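Long-range contacts in proximal thread matrix protein 1 (Mytilus galloprovincialis, PDB 4CN9), which probably binds collagen in the proximal thread matrix of the mussel byssus through two von Willebrand factor type A domains and carries bound zinc ions: residues V247-H252 against L436-C441; A253-V258 against Q362-L367; L275-M280 against G323-V328; K281-R286 against E431-L436; T290-T295 against G311-S316. All coordinates share one frame; numbering follows the deposited sequence.

Interaction 1. Residues V247-H252 against L436-C441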
# COMPACT_ATOMS: atom_id res chain seq x y z
N VAL A 247 -11.82 1.81 -5.67
CA VAL A 247 -11.59 1.69 -7.11
C VAL A 247 -12.57 2.60 -7.85
O VAL A 247 -13.78 2.39 -7.82
CB VAL A 247 -11.76 0.25 -7.61
CG1 VAL A 247 -11.68 0.20 -9.14
CG2 VAL A 247 -10.73 -0.65 -7.00
N ASP A 248 -12.05 3.63 -8.52
CA ASP A 248 -12.92 4.59 -9.22
C ASP A 248 -12.31 5.09 -10.53
O ASP A 248 -11.51 6.04 -10.54
CB ASP A 248 -13.22 5.78 -8.31
CG ASP A 248 -14.23 6.76 -8.94
OD1 ASP A 248 -14.81 6.45 -10.00
OD2 ASP A 248 -14.44 7.85 -8.36
N CYS A 249 -12.69 4.44 -11.63
CA CYS A 249 -12.21 4.80 -12.96
C CYS A 249 -12.84 6.08 -13.51
O CYS A 249 -12.58 6.46 -14.66
CB CYS A 249 -12.47 3.66 -13.94
SG CYS A 249 -11.58 2.14 -13.57
N ALA A 250 -13.67 6.73 -12.70
CA ALA A 250 -14.27 8.00 -13.11
C ALA A 250 -13.78 9.14 -12.23
O ALA A 250 -14.37 10.22 -12.22
CB ALA A 250 -15.78 7.90 -13.06
N GLY A 251 -12.71 8.92 -11.49
CA GLY A 251 -12.24 9.93 -10.57
C GLY A 251 -11.31 10.91 -11.26
O GLY A 251 -11.09 10.84 -12.47
N HIS A 252 -10.77 11.85 -10.49
CA HIS A 252 -9.71 12.69 -11.00
C HIS A 252 -8.38 11.99 -10.68
O HIS A 252 -8.09 11.67 -9.52
CB HIS A 252 -9.77 14.09 -10.39
CG HIS A 252 -10.98 14.87 -10.80
ND1 HIS A 252 -10.91 15.94 -11.66
CD2 HIS A 252 -12.28 14.74 -10.46
CE1 HIS A 252 -12.12 16.44 -11.84
NE2 HIS A 252 -12.97 15.73 -11.13
N LEU A 436 -5.71 -1.20 -10.00
CA LEU A 436 -4.75 -0.33 -9.33
C LEU A 436 -4.67 1.05 -10.00
O LEU A 436 -4.64 2.07 -9.32
CB LEU A 436 -3.37 -1.00 -9.30
CG LEU A 436 -3.32 -2.37 -8.61
CD1 LEU A 436 -1.93 -2.96 -8.65
CD2 LEU A 436 -3.81 -2.26 -7.17
N ALA A 437 -4.63 1.09 -11.33
CA ALA A 437 -4.58 2.36 -12.03
C ALA A 437 -5.78 3.23 -11.67
O ALA A 437 -5.66 4.46 -11.61
CB ALA A 437 -4.52 2.16 -13.54
N CYS A 438 -6.93 2.59 -11.43
CA CYS A 438 -8.15 3.31 -11.07
C CYS A 438 -8.28 3.61 -9.58
O CYS A 438 -9.28 4.18 -9.15
CB CYS A 438 -9.38 2.51 -11.54
SG CYS A 438 -9.59 2.58 -13.34
N MET A 439 -7.31 3.19 -8.77
CA MET A 439 -7.44 3.37 -7.33
C MET A 439 -7.36 4.84 -6.99
O MET A 439 -6.54 5.58 -7.53
CB MET A 439 -6.36 2.59 -6.58
CG MET A 439 -6.65 2.43 -5.09
SD MET A 439 -5.35 1.46 -4.28
CE MET A 439 -3.97 2.55 -4.62
N SER A 440 -8.24 5.27 -6.09
CA SER A 440 -8.37 6.66 -5.71
C SER A 440 -8.41 6.74 -4.19
O SER A 440 -9.32 6.21 -3.55
CB SER A 440 -9.66 7.24 -6.30
OG SER A 440 -9.82 8.59 -5.93
N CYS A 441 -7.39 7.39 -3.62
CA CYS A 441 -7.22 7.45 -2.17
C CYS A 441 -7.45 8.87 -1.65
O CYS A 441 -6.84 9.82 -2.14
CB CYS A 441 -5.81 7.02 -1.79
SG CYS A 441 -5.46 5.30 -2.16
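Cys249 and Cys438 are joined by a disulfide that ties the turn before strand 253-260 to the residue just after helix 430-437, 189 residues on. Followed outward from the backbone, the Cys438 side chain meets the 247-252 segment at both of its atoms. Apart from the bridge itself, its CB has a packing contact 4.0 Å from CG1 of Val247, the branch of that valine set anti to its backbone N (chi1 173°). Beyond it, Cys438 SG is bonded to Cys249 SG at 2.1 Å, with a C-S-S-C torsion of 104°. In both cysteines the sulfur lies beside the backbone N, and Phe287 packs against Cys438. Helix 430-437, which Cys438 directly follows, is the last helix of the second von Willebrand factor type A domain, and 247-252 leads into its first strand, 253-260. The bridge therefore fastens the start of this domain to its end, much as in the A1 and A3 domains of von Willebrand factor.

The backbones meet beside the sulfurs. Asp248 N donates to Cys438 O at 2.9 Å. Val247 pairs with Met439 as an antiparallel, non-hydrogen-bonded bridge, their CA atoms 4.5 Å apart. Further along, Asp248 CB rests against Ser440 CB at 4.3 Å. The Asp248 carboxylate turns back on its own loop: OD1 accepts from Ala250 N at 2.9 Å, forming an Asx turn within the type I turn from Asp248 to Gly251.

Interaction 2. Residues A253-V258 against Q362-L367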
# COMPACT_ATOMS: atom_id res chain seq x y z
N ALA A 253 -7.60 11.72 -11.72
CA ALA A 253 -6.28 11.12 -11.54
C ALA A 253 -5.29 11.60 -12.60
O ALA A 253 -5.68 11.97 -13.72
CB ALA A 253 -6.38 9.61 -11.55
N ASP A 254 -4.01 11.61 -12.23
CA ASP A 254 -2.91 11.93 -13.15
C ASP A 254 -2.05 10.67 -13.27
O ASP A 254 -1.46 10.24 -12.28
CB ASP A 254 -2.04 13.07 -12.63
CG ASP A 254 -2.71 14.44 -12.73
OD1 ASP A 254 -3.61 14.67 -13.59
OD2 ASP A 254 -2.31 15.30 -11.92
N ILE A 255 -2.01 10.09 -14.46
CA ILE A 255 -1.41 8.78 -14.67
C ILE A 255 -0.24 8.86 -15.64
O ILE A 255 -0.41 9.23 -16.81
CB ILE A 255 -2.40 7.78 -15.31
CG1 ILE A 255 -3.74 7.76 -14.58
CG2 ILE A 255 -1.79 6.38 -15.34
CD1 ILE A 255 -3.70 7.10 -13.26
N ALA A 256 0.93 8.45 -15.19
CA ALA A 256 2.10 8.42 -16.06
C ALA A 256 2.55 7.00 -16.39
O ALA A 256 2.85 6.21 -15.50
CB ALA A 256 3.24 9.22 -15.44
N PHE A 257 2.58 6.69 -17.69
CA PHE A 257 3.22 5.47 -18.16
C PHE A 257 4.71 5.75 -18.28
O PHE A 257 5.11 6.68 -18.97
CB PHE A 257 2.71 5.04 -19.53
CG PHE A 257 1.27 4.61 -19.54
CD1 PHE A 257 0.90 3.42 -18.96
CD2 PHE A 257 0.31 5.40 -20.14
CE1 PHE A 257 -0.42 3.02 -18.97
CE2 PHE A 257 -1.02 5.01 -20.16
CZ PHE A 257 -1.39 3.82 -19.57
N VAL A 258 5.51 4.94 -17.61
CA VAL A 258 6.95 5.07 -17.69
C VAL A 258 7.44 3.76 -18.25
O VAL A 258 7.47 2.75 -17.53
CB VAL A 258 7.55 5.31 -16.30
CG1 VAL A 258 9.07 5.41 -16.39
CG2 VAL A 258 6.95 6.58 -15.68
N GLN A 362 -5.33 12.05 -7.41
CA GLN A 362 -4.52 10.85 -7.29
C GLN A 362 -3.43 10.79 -8.36
O GLN A 362 -3.72 10.98 -9.54
CB GLN A 362 -5.38 9.61 -7.46
CG GLN A 362 -4.60 8.34 -7.28
CD GLN A 362 -4.02 8.24 -5.88
OE1 GLN A 362 -4.74 8.35 -4.89
NE2 GLN A 362 -2.71 8.05 -5.79
N LYS A 363 -2.20 10.50 -7.96
CA LYS A 363 -1.09 10.36 -8.91
C LYS A 363 -0.67 8.90 -8.96
O LYS A 363 -0.58 8.24 -7.92
CB LYS A 363 0.10 11.24 -8.48
CG LYS A 363 -0.20 12.74 -8.50
CD LYS A 363 0.97 13.57 -8.01
CE LYS A 363 1.29 13.30 -6.55
NZ LYS A 363 0.21 13.75 -5.62
N VAL A 364 -0.44 8.41 -10.17
CA VAL A 364 -0.09 7.01 -10.40
C VAL A 364 1.02 6.92 -11.46
O VAL A 364 1.01 7.63 -12.46
CB VAL A 364 -1.31 6.18 -10.92
CG1 VAL A 364 -0.94 4.70 -11.04
CG2 VAL A 364 -2.53 6.35 -10.00
N VAL A 365 1.98 6.04 -11.22
CA VAL A 365 2.94 5.65 -12.23
C VAL A 365 2.75 4.17 -12.52
O VAL A 365 2.69 3.34 -11.62
CB VAL A 365 4.41 5.86 -11.76
CG1 VAL A 365 5.37 5.07 -12.66
CG2 VAL A 365 4.76 7.34 -11.77
N ILE A 366 2.66 3.84 -13.80
CA ILE A 366 2.68 2.46 -14.21
C ILE A 366 3.97 2.28 -15.00
O ILE A 366 4.12 2.84 -16.07
CB ILE A 366 1.51 2.11 -15.11
CG1 ILE A 366 0.19 2.36 -14.38
CG2 ILE A 366 1.60 0.66 -15.56
CD1 ILE A 366 -1.02 2.30 -15.27
N LEU A 367 4.88 1.48 -14.45
CA LEU A 367 6.18 1.25 -15.06
C LEU A 367 6.26 -0.15 -15.67
O LEU A 367 5.82 -1.14 -15.06
CB LEU A 367 7.30 1.44 -14.04
CG LEU A 367 8.73 1.40 -14.59
CD1 LEU A 367 9.61 2.40 -13.86
CD2 LEU A 367 9.30 0.01 -14.50
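Asp254 N and Gln362 O begin a ladder of five backbone hydrogen bonds between two parallel strands, which then runs alternately from one strand to the other and ends with Val258 N donating to Ile366 O at 3.0 Å. The short strand axes lie 4.7 Å apart and their directions differ by 13°. On one face, Ile255 lies beside Val364, and Phe257 beside Ile366. CD1 of Ile255 presses on Val364 CB at 3.5 Å, tighter than usual for two carbons; a bend at chi2 (-73°) carries that methyl toward the valine. Ile366 CD1 reaches Phe257 CE1 at 3.8 Å and Ile255 CG2 at 4.2 Å. On the other face, Val258 CG2 meets Val365 CG1 at 3.7 Å, while Val258 CG1 approaches Leu367 CD1.

A second shell covers the two faces. Met280, Ile283 and Val284 of helix 272-285 cover Phe257, and Phe350 packs on Ala256 and Val365. The buried carboxylate of Asp254 is engaged by a salt bridge to Arg358 and a hydrogen bond from Gln296. With strand 295-302 on one side and 391-398 on the other, the pair forms the centre of the mixed sheet of a Rossmann-like von Willebrand factor type A domain.

Interaction 3. Residues L275-M280 against G323-V328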
# COMPACT_ATOMS: atom_id res chain seq x y z
N LEU A 275 2.60 -4.67 -28.93
CA LEU A 275 1.79 -5.34 -27.91
C LEU A 275 1.78 -4.51 -26.62
O LEU A 275 0.75 -4.34 -25.97
CB LEU A 275 2.30 -6.76 -27.66
CG LEU A 275 1.98 -7.81 -28.74
CD1 LEU A 275 2.72 -9.10 -28.46
CD2 LEU A 275 0.48 -8.06 -28.83
N MET A 276 2.94 -3.96 -26.28
CA MET A 276 3.06 -3.10 -25.11
C MET A 276 2.25 -1.81 -25.27
O MET A 276 1.54 -1.38 -24.35
CB MET A 276 4.54 -2.81 -24.82
CG MET A 276 4.80 -2.04 -23.53
SD MET A 276 6.57 -1.68 -23.31
CE MET A 276 6.88 -0.69 -24.76
N LYS A 277 2.32 -1.19 -26.44
CA LYS A 277 1.51 -0.01 -26.70
C LYS A 277 0.01 -0.32 -26.59
O LYS A 277 -0.75 0.46 -26.02
CB LYS A 277 1.82 0.57 -28.08
CG LYS A 277 3.19 1.21 -28.19
CD LYS A 277 3.47 1.55 -29.64
CE LYS A 277 4.62 2.51 -29.78
NZ LYS A 277 4.94 2.74 -31.23
N ASN A 278 -0.42 -1.46 -27.14
CA ASN A 278 -1.83 -1.82 -27.08
C ASN A 278 -2.28 -1.99 -25.64
O ASN A 278 -3.40 -1.64 -25.28
CB ASN A 278 -2.11 -3.09 -27.87
CG ASN A 278 -1.99 -2.90 -29.38
OD1 ASN A 278 -1.83 -1.78 -29.88
ND2 ASN A 278 -2.09 -4.00 -30.12
N PHE A 279 -1.40 -2.53 -24.80
CA PHE A 279 -1.71 -2.71 -23.38
C PHE A 279 -2.00 -1.34 -22.75
O PHE A 279 -3.00 -1.16 -22.07
CB PHE A 279 -0.54 -3.44 -22.71
CG PHE A 279 -0.65 -3.59 -21.22
CD1 PHE A 279 -1.48 -4.53 -20.65
CD2 PHE A 279 0.15 -2.84 -20.38
CE1 PHE A 279 -1.55 -4.69 -19.29
CE2 PHE A 279 0.09 -3.00 -19.00
CZ PHE A 279 -0.75 -3.93 -18.46
N MET A 280 -1.13 -0.37 -23.00
CA MET A 280 -1.33 0.97 -22.45
C MET A 280 -2.57 1.67 -23.01
O MET A 280 -3.32 2.31 -22.26
CB MET A 280 -0.07 1.80 -22.68
CG MET A 280 1.10 1.24 -21.91
SD MET A 280 2.63 2.14 -22.09
CE MET A 280 2.90 2.00 -23.86
N GLY A 323 -3.32 7.77 -29.89
CA GLY A 323 -2.51 8.03 -31.06
C GLY A 323 -1.12 8.53 -30.70
O GLY A 323 -0.15 8.25 -31.39
N ALA A 324 -1.02 9.28 -29.60
CA ALA A 324 0.30 9.75 -29.16
C ALA A 324 1.15 8.58 -28.67
O ALA A 324 2.36 8.52 -28.94
CB ALA A 324 0.15 10.81 -28.07
N ILE A 325 0.53 7.66 -27.95
CA ILE A 325 1.23 6.46 -27.49
C ILE A 325 1.79 5.69 -28.69
O ILE A 325 2.94 5.23 -28.68
CB ILE A 325 0.29 5.56 -26.66
CG1 ILE A 325 0.10 6.19 -25.27
CG2 ILE A 325 0.86 4.16 -26.53
CD1 ILE A 325 -1.06 5.64 -24.50
N ASP A 326 0.99 5.59 -29.74
CA ASP A 326 1.36 4.80 -30.91
C ASP A 326 2.50 5.39 -31.73
O ASP A 326 3.22 4.65 -32.41
CB ASP A 326 0.13 4.60 -31.79
CG ASP A 326 -0.58 3.29 -31.50
OD1 ASP A 326 0.05 2.40 -30.91
OD2 ASP A 326 -1.77 3.17 -31.84
N LYS A 327 2.66 6.71 -31.67
CA LYS A 327 3.73 7.39 -32.39
C LYS A 327 5.11 7.25 -31.73
O LYS A 327 6.13 7.56 -32.34
CB LYS A 327 3.40 8.88 -32.52
CG LYS A 327 2.40 9.21 -33.62
CD LYS A 327 2.22 10.72 -33.79
CE LYS A 327 0.78 11.05 -34.15
NZ LYS A 327 0.51 12.52 -34.16
N VAL A 328 5.15 6.78 -30.49
CA VAL A 328 6.42 6.69 -29.77
C VAL A 328 7.34 5.65 -30.40
O VAL A 328 6.94 4.51 -30.62
CB VAL A 328 6.20 6.40 -28.28
CG1 VAL A 328 7.51 6.12 -27.56
CG2 VAL A 328 5.49 7.58 -27.64
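The side chains of Lys277 and Ile325 overlap along their lengths, pointing oppositely, between two nearly antiparallel helical segments whose axes approach to 9.7 Å at an angle of 161°. Extended beyond CG, the lysine chain carries NZ across to the end of helix 318-327. Its CB lies 4.0 Å from Ile325 CG2, and CD runs past Asp326 OD1 at 3.7 Å. The ammonium group ends among main-chain oxygens at the C-terminal end of that helix. NZ donates to Val328 O at 2.7 Å, in the plane of that carbonyl, and to Asp326 O at 2.8 Å, from well above its plane. Two carbonyls at a helix end would tend to stabilise a positive charge there. The Asp326 carboxylate has its own salt bridge, to Lys281. Met280, bent at chi3, lays its CE methyl against Ile325 CG2 at 4.0 Å, meeting it at a slant.

A leucine in place of Lys277 would probably leave the carbonyls of Asp326 and Val328 without this donor and the helix end less firmly held.

Phe257 and Phe259 of strand 253-260 lie against Met280, and Val299 of strand 295-302 lies against Ile325. Both helices thus cover the same face of the central sheet, as in the layered alpha/beta architecture of von Willebrand factor type A domains.

Interaction 4. Residues K281-R286 against E431-L436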
# COMPACT_ATOMS: atom_id res chain seq x y z
N LYS A 281 -2.80 1.54 -24.31
CA LYS A 281 -4.01 2.08 -24.92
C LYS A 281 -5.29 1.45 -24.34
O LYS A 281 -6.28 2.15 -24.14
CB LYS A 281 -3.96 1.91 -26.45
CG LYS A 281 -2.98 2.85 -27.10
CD LYS A 281 -2.40 2.29 -28.40
CE LYS A 281 -3.49 1.83 -29.32
NZ LYS A 281 -2.98 1.16 -30.55
N ASP A 282 -5.26 0.15 -24.08
CA ASP A 282 -6.40 -0.53 -23.47
C ASP A 282 -6.69 0.01 -22.07
O ASP A 282 -7.85 0.16 -21.69
CB ASP A 282 -6.20 -2.05 -23.44
CG ASP A 282 -6.30 -2.69 -24.82
OD1 ASP A 282 -6.71 -2.00 -25.77
OD2 ASP A 282 -5.97 -3.89 -24.96
N ILE A 283 -5.64 0.33 -21.33
CA ILE A 283 -5.80 0.94 -20.01
C ILE A 283 -6.45 2.30 -20.10
O ILE A 283 -7.37 2.62 -19.34
CB ILE A 283 -4.43 1.02 -19.29
CG1 ILE A 283 -3.98 -0.40 -18.94
CG2 ILE A 283 -4.50 1.91 -18.04
CD1 ILE A 283 -2.58 -0.49 -18.48
N VAL A 284 -6.00 3.11 -21.05
CA VAL A 284 -6.59 4.43 -21.26
C VAL A 284 -8.10 4.31 -21.48
O VAL A 284 -8.89 5.09 -20.94
CB VAL A 284 -5.91 5.17 -22.43
CG1 VAL A 284 -6.70 6.39 -22.84
CG2 VAL A 284 -4.47 5.57 -22.03
N ASP A 285 -8.50 3.34 -22.30
CA ASP A 285 -9.91 3.14 -22.64
C ASP A 285 -10.79 2.78 -21.45
O ASP A 285 -12.00 2.91 -21.52
CB ASP A 285 -10.06 2.07 -23.73
CG ASP A 285 -9.84 2.62 -25.12
OD1 ASP A 285 -10.00 3.86 -25.32
OD2 ASP A 285 -9.52 1.81 -26.02
N ARG A 286 -10.19 2.32 -20.35
CA ARG A 286 -10.96 1.92 -19.19
C ARG A 286 -11.33 3.10 -18.29
O ARG A 286 -12.14 2.94 -17.37
CB ARG A 286 -10.22 0.85 -18.39
CG ARG A 286 -9.96 -0.40 -19.20
CD ARG A 286 -11.22 -1.22 -19.36
NE ARG A 286 -11.62 -1.78 -18.07
CZ ARG A 286 -11.31 -2.99 -17.65
NH1 ARG A 286 -10.61 -3.82 -18.41
NH2 ARG A 286 -11.73 -3.39 -16.46
N GLU A 431 -6.65 -6.78 -15.99
CA GLU A 431 -7.72 -6.43 -15.06
C GLU A 431 -7.15 -5.98 -13.73
O GLU A 431 -7.59 -4.99 -13.14
CB GLU A 431 -8.67 -7.61 -14.82
CG GLU A 431 -9.54 -7.96 -16.00
CD GLU A 431 -10.19 -6.74 -16.62
OE1 GLU A 431 -10.88 -5.99 -15.89
OE2 GLU A 431 -10.00 -6.54 -17.84
N ASP A 432 -6.16 -6.72 -13.24
CA ASP A 432 -5.53 -6.38 -11.97
C ASP A 432 -4.81 -5.04 -12.07
O ASP A 432 -4.86 -4.25 -11.13
CB ASP A 432 -4.55 -7.48 -11.54
CG ASP A 432 -5.26 -8.71 -11.01
OD1 ASP A 432 -6.43 -8.59 -10.60
OD2 ASP A 432 -4.64 -9.80 -11.01
N VAL A 433 -4.17 -4.76 -13.19
CA VAL A 433 -3.46 -3.49 -13.32
C VAL A 433 -4.43 -2.32 -13.37
O VAL A 433 -4.21 -1.31 -12.73
CB VAL A 433 -2.46 -3.47 -14.51
CG1 VAL A 433 -1.94 -2.07 -14.76
CG2 VAL A 433 -1.31 -4.43 -14.22
N VAL A 434 -5.53 -2.47 -14.11
CA VAL A 434 -6.58 -1.44 -14.18
C VAL A 434 -7.16 -1.10 -12.80
O VAL A 434 -7.38 0.08 -12.49
CB VAL A 434 -7.71 -1.86 -15.17
CG1 VAL A 434 -8.92 -0.97 -15.04
CG2 VAL A 434 -7.18 -1.82 -16.61
N LYS A 435 -7.42 -2.12 -11.97
CA LYS A 435 -7.96 -1.89 -10.63
C LYS A 435 -7.02 -1.02 -9.82
O LYS A 435 -7.47 -0.20 -9.03
CB LYS A 435 -8.19 -3.19 -9.86
CG LYS A 435 -9.40 -4.00 -10.29
CD LYS A 435 -9.53 -5.25 -9.41
CE LYS A 435 -10.57 -6.23 -9.94
NZ LYS A 435 -10.63 -7.48 -9.12
N LEU A 436 -5.71 -1.20 -10.00
CA LEU A 436 -4.75 -0.33 -9.33
C LEU A 436 -4.67 1.05 -10.00
O LEU A 436 -4.64 2.07 -9.32
CB LEU A 436 -3.37 -1.00 -9.30
CG LEU A 436 -3.32 -2.37 -8.61
CD1 LEU A 436 -1.93 -2.96 -8.65
CD2 LEU A 436 -3.81 -2.26 -7.17
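Ile283 and Val434 bring the backbones closest, with 6.3 Å between their CA atoms, where the last turn of helix 272-285 meets helix 430-437. Arg286 follows at the end of the first segment and spans to Glu431. The arginine bends at chi2 and chi3 (-75° and -68°), which folds its chain over Val434 and brings the guanidinium to the carboxylate. The grip is end-on and twofold: NH1 donates to Glu431 OE2 at 2.8 Å, and NH2 to Glu431 OE1 at 2.8 Å, the latter on the syn lone pair. The two flat groups are nearly coplanar, 16° apart, which keeps both bonds straight and fixes the guanidinium against rotation. Val434 CG1 sits over one guanidinium face, off toward its rim, and 4.0 Å from Arg286 CB. This salt bridge lies at the exposed margin of the contact.

Deeper in, the chemistry becomes wholly apolar. Ile283 CD1 meets Val433 CG1 at 4.1 Å, the two side chains crossing at about a right angle, and Ile283 CG1 lies 4.2 Å from Val434 CG2. Met430 also packs on Ile283, and Phe418 and Ile396 on Val433. Together they form a helix-helix contact on one face of the sheet, joining the first and last helices of a von Willebrand factor type A domain.

Interaction 5. Residues T290-T295 against G311-S316; sequences TGPDGT and GLKDYS. With SO4 (sulfate ion), chain G.
Gly291 and Ser316 bring two irregular loops within 3.9 Å of each other, CA to CA, each loop containing a type I turn (Gly291 to Gly294 and Gly311 to Asp314). Thr290 OG1 donates to Ser316 O at 2.7 Å, coming from above the carbonyl plane. A chi1 of 54° sets the hydroxyl between the backbone N and the carbonyl carbon, turned toward the other loop. With a valine here the hydroxyl is gone, and Ser316 O would probably lose its bond to the 290-295 loop. Gly291 has a positive phi of 107°, and a CB there would crowd Ser316 CB and collide with Pro292 CD; the bare CA lets Ser316 CB close to 3.9 Å. Pro292 extends the contact, its CD lying 4.1 Å from Ser316 CB and its CB 3.8 Å from Lys313 NZ. The lysine chain crosses the proline at a slant, and its NZ donates to Gln296 OE1. On its backbone side, Lys313 N donates to O2 of a sulfate ion at 3.0 Å, and Lys308 also binds this ion, which probably came from the crystallisation liquor.

A classic beta bulge sets Gly291 opposite the pair Gly294 and Thr295 at the start of strand 295-302. The loops flank one end of two antiparallel strands, 295-302 and 306-310, at the end of the von Willebrand factor type A sheet opposite the one where this fold carries its metal-ion-dependent adhesion site.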
# COMPACT_ATOMS: atom_id res chain seq x y z
N THR A 290 -11.23 11.51 -20.05
CA THR A 290 -9.86 12.01 -20.00
C THR A 290 -9.83 13.52 -20.10
O THR A 290 -10.79 14.15 -20.57
CB THR A 290 -9.02 11.40 -21.13
OG1 THR A 290 -9.66 11.62 -22.39
CG2 THR A 290 -8.85 9.90 -20.92
N GLY A 291 -8.73 14.10 -19.65
CA GLY A 291 -8.54 15.54 -19.67
C GLY A 291 -8.65 16.17 -18.30
O GLY A 291 -8.69 15.47 -17.29
N PRO A 292 -8.70 17.51 -18.26
CA PRO A 292 -8.65 18.27 -17.01
C PRO A 292 -9.84 18.00 -16.10
O PRO A 292 -9.74 18.25 -14.91
CB PRO A 292 -8.66 19.74 -17.49
CG PRO A 292 -8.20 19.68 -18.91
CD PRO A 292 -8.67 18.37 -19.45
N ASP A 293 -10.93 17.49 -16.66
CA ASP A 293 -12.13 17.21 -15.87
C ASP A 293 -12.18 15.76 -15.42
O ASP A 293 -13.14 15.34 -14.79
CB ASP A 293 -13.40 17.49 -16.69
CG ASP A 293 -13.62 18.95 -16.93
OD1 ASP A 293 -13.23 19.75 -16.05
OD2 ASP A 293 -14.17 19.29 -17.99
N GLY A 294 -11.17 14.98 -15.78
CA GLY A 294 -11.13 13.59 -15.36
C GLY A 294 -9.71 13.11 -15.23
O GLY A 294 -8.94 13.60 -14.40
N THR A 295 -9.35 12.16 -16.09
CA THR A 295 -8.05 11.51 -16.01
C THR A 295 -7.10 12.09 -17.04
O THR A 295 -7.42 12.19 -18.24
CB THR A 295 -8.20 10.01 -16.24
OG1 THR A 295 -9.29 9.54 -15.45
CG2 THR A 295 -6.90 9.27 -15.88
N GLY A 311 3.45 15.31 -21.62
CA GLY A 311 3.02 15.60 -20.26
C GLY A 311 1.51 15.54 -20.14
O GLY A 311 0.80 15.33 -21.13
N LEU A 312 1.05 15.75 -18.91
CA LEU A 312 -0.34 15.56 -18.52
C LEU A 312 -1.32 16.53 -19.21
O LEU A 312 -2.53 16.24 -19.31
CB LEU A 312 -0.46 15.73 -17.00
CG LEU A 312 0.22 14.66 -16.12
CD1 LEU A 312 0.35 15.16 -14.71
CD2 LEU A 312 -0.57 13.35 -16.16
N LYS A 313 -0.80 17.66 -19.68
CA LYS A 313 -1.66 18.71 -20.23
C LYS A 313 -1.67 18.77 -21.76
O LYS A 313 -2.36 19.63 -22.33
CB LYS A 313 -1.24 20.06 -19.66
CG LYS A 313 -1.65 20.28 -18.22
CD LYS A 313 -3.16 20.50 -18.12
CE LYS A 313 -3.62 20.63 -16.66
NZ LYS A 313 -5.07 20.33 -16.52
N ASP A 314 -0.94 17.87 -22.41
CA ASP A 314 -0.87 17.87 -23.88
C ASP A 314 -2.19 17.46 -24.55
O ASP A 314 -2.58 18.03 -25.57
CB ASP A 314 0.22 16.93 -24.39
CG ASP A 314 1.60 17.57 -24.40
OD1 ASP A 314 1.73 18.79 -24.15
OD2 ASP A 314 2.57 16.85 -24.72
N TYR A 315 -2.85 16.45 -23.99
CA TYR A 315 -4.02 15.87 -24.63
C TYR A 315 -5.21 15.73 -23.69
O TYR A 315 -5.05 15.45 -22.50
CB TYR A 315 -3.69 14.51 -25.19
CG TYR A 315 -2.53 14.49 -26.15
CD1 TYR A 315 -2.66 15.02 -27.43
CD2 TYR A 315 -1.32 13.92 -25.79
CE1 TYR A 315 -1.60 15.00 -28.32
CE2 TYR A 315 -0.25 13.90 -26.67
CZ TYR A 315 -0.39 14.44 -27.93
OH TYR A 315 0.66 14.41 -28.82
N SER A 316 -6.41 15.93 -24.22
CA SER A 316 -7.61 15.73 -23.43
C SER A 316 -8.52 14.61 -23.95
O SER A 316 -9.38 14.14 -23.22
CB SER A 316 -8.40 17.04 -23.28
OG SER A 316 -8.72 17.60 -24.54
S SO4 G . 3.16 19.53 -19.37
O1 SO4 G . 4.31 19.09 -20.16
O2 SO4 G . 1.96 18.79 -19.80
O3 SO4 G . 2.91 20.95 -19.58
O4 SO4 G . 3.47 19.28 -17.97

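Interactions 2 to 5 lie in the second von Willebrand factor type A domain; interaction 1 closes it off where the small antiparallel sheet begins. Interaction 2 is the buried heart, its parallel strands held by backbone bonds and aliphatic packing. Interactions 3 and 4 share helix 272-285, which rests on Phe257 of that sheet, and a salt bridge joins the two contacts. Each combines an apolar interior with a polar grip, made with carbonyls in interaction 3 and a carboxylate in interaction 4. Interactions 1 and 5 lie at the surface, the former covalent, the latter resting on a single hydroxyl bond. Interaction 1 continues helix 430-437 from interaction 4 and meets interaction 2 through Gln362 and Cys441.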